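Local coordinates for protein putative oxidoreductase (Jannaschia sp., PDB 3C24) that probably acts as a dinucleotide-dependent oxidoreductase, binding NADP or a related cofactor through an N-terminal Rossmann-type domain, at residues A[12-17]-A[68-73]. Sequence-based numbering, arbitrary orientation.
Sequences KTVAIL and ADVVVL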
# COMPACT_ATOMS: atom_id res chain seq x y z
N LYS A 12 14.72 32.84 12.47
CA LYS A 12 15.58 33.09 11.34
C LYS A 12 14.80 33.76 10.23
O LYS A 12 13.59 33.65 10.18
CB LYS A 12 16.10 31.75 10.81
CG LYS A 12 16.88 30.95 11.83
CD LYS A 12 18.29 31.49 12.00
CE LYS A 12 19.04 30.71 13.06
NZ LYS A 12 18.55 30.93 14.47
N THR A 13 15.51 34.46 9.39
CA THR A 13 14.89 35.05 8.22
C THR A 13 14.97 34.00 7.10
O THR A 13 16.04 33.60 6.69
CB THR A 13 15.50 36.38 7.83
OG1 THR A 13 15.23 37.30 8.90
CG2 THR A 13 14.86 36.89 6.56
N VAL A 14 13.80 33.58 6.60
CA VAL A 14 13.73 32.50 5.64
C VAL A 14 13.10 33.01 4.38
O VAL A 14 11.93 33.42 4.39
CB VAL A 14 12.89 31.35 6.19
CG1 VAL A 14 12.80 30.15 5.21
CG2 VAL A 14 13.42 30.83 7.57
N ALA A 15 13.90 33.01 3.30
CA ALA A 15 13.44 33.39 1.97
C ALA A 15 13.05 32.12 1.25
O ALA A 15 13.75 31.09 1.28
CB ALA A 15 14.52 34.14 1.21
N ILE A 16 11.87 32.15 0.65
CA ILE A 16 11.40 31.02 -0.14
C ILE A 16 11.25 31.46 -1.59
O ILE A 16 10.46 32.33 -1.91
CB ILE A 16 10.07 30.49 0.38
CG1 ILE A 16 10.18 30.07 1.85
CG2 ILE A 16 9.58 29.30 -0.45
CD1 ILE A 16 8.90 29.81 2.53
N LEU A 17 12.02 30.80 -2.45
CA LEU A 17 11.98 31.02 -3.90
C LEU A 17 10.82 30.20 -4.49
O LEU A 17 10.67 28.98 -4.20
CB LEU A 17 13.33 30.66 -4.54
CG LEU A 17 14.50 31.66 -4.43
CD1 LEU A 17 14.63 32.26 -3.08
CD2 LEU A 17 15.81 30.96 -4.92
N ALA A 68 18.60 37.31 4.36
CA ALA A 68 18.26 35.87 4.45
C ALA A 68 19.29 35.01 5.13
O ALA A 68 20.43 34.91 4.68
CB ALA A 68 17.98 35.31 3.03
N ASP A 69 18.83 34.31 6.16
CA ASP A 69 19.63 33.32 6.86
C ASP A 69 19.54 31.98 6.12
O ASP A 69 20.48 31.17 6.06
CB ASP A 69 19.14 33.13 8.28
CG ASP A 69 19.27 34.39 9.11
OD1 ASP A 69 20.32 35.05 8.99
OD2 ASP A 69 18.33 34.73 9.87
N VAL A 70 18.37 31.77 5.55
CA VAL A 70 18.02 30.52 4.88
C VAL A 70 17.32 30.89 3.58
O VAL A 70 16.50 31.80 3.55
CB VAL A 70 17.06 29.66 5.75
CG1 VAL A 70 16.74 28.31 5.08
CG2 VAL A 70 17.65 29.43 7.13
N VAL A 71 17.69 30.20 2.52
CA VAL A 71 17.06 30.34 1.19
C VAL A 71 16.60 28.96 0.74
O VAL A 71 17.39 28.06 0.46
CB VAL A 71 18.01 30.95 0.16
CG1 VAL A 71 17.32 31.08 -1.20
CG2 VAL A 71 18.50 32.29 0.65
N VAL A 72 15.29 28.84 0.62
CA VAL A 72 14.61 27.60 0.28
C VAL A 72 14.27 27.59 -1.18
O VAL A 72 13.57 28.48 -1.70
CB VAL A 72 13.31 27.39 1.11
CG1 VAL A 72 12.65 26.07 0.65
CG2 VAL A 72 13.57 27.39 2.60
N LEU A 73 14.73 26.56 -1.87
CA LEU A 73 14.50 26.42 -3.30
C LEU A 73 13.26 25.59 -3.60
O LEU A 73 13.35 24.40 -3.87
CB LEU A 73 15.74 25.80 -4.00
CG LEU A 73 17.09 26.46 -3.66
CD1 LEU A 73 18.17 25.88 -4.56
CD2 LEU A 73 17.06 27.95 -3.86
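Strands 13-17 and 70-73 run parallel, their axes approaching to 4.7 Å at an angle of 21°, and Thr13, Ala15 and Leu17 bond to the facing edge of 70-73, Ala15 being held between Val70 and Val72. Val72 N donates to Ala15 O at 2.8 Å, and Leu17 N to Val72 O. Where the ladder begins, Thr13 O accepts from both Asp69 N and Val70 N, while Thr13 N gives an almost straight bond (176°) to Asp69 OD2 at 2.9 Å, on the anti side of the carboxylate and somewhat out of its plane. With CG beside its own backbone N (chi1 -63°), Asp69 reaches back to this amide. An alanine in place of Asp69 would probably leave the Thr13 amide without this acceptor and the strand start less firmly fixed. On one face Val14 CG1 meets Val72 CG2 at 3.9 Å, beneath helix 160-172. On the other, Leu17 spreads its methyls over two neighbours, CD1 tight against Val71 CG1 (3.5 Å) and CD2 against Leu73 CD2 (3.4 Å). With strand 37-41 along the other edge of 13-17, the pair gives the 2-1-3 order of a Rossmann fold, joined by backbone bonds throughout between apolar faces, supplemented at the start by a carboxylate.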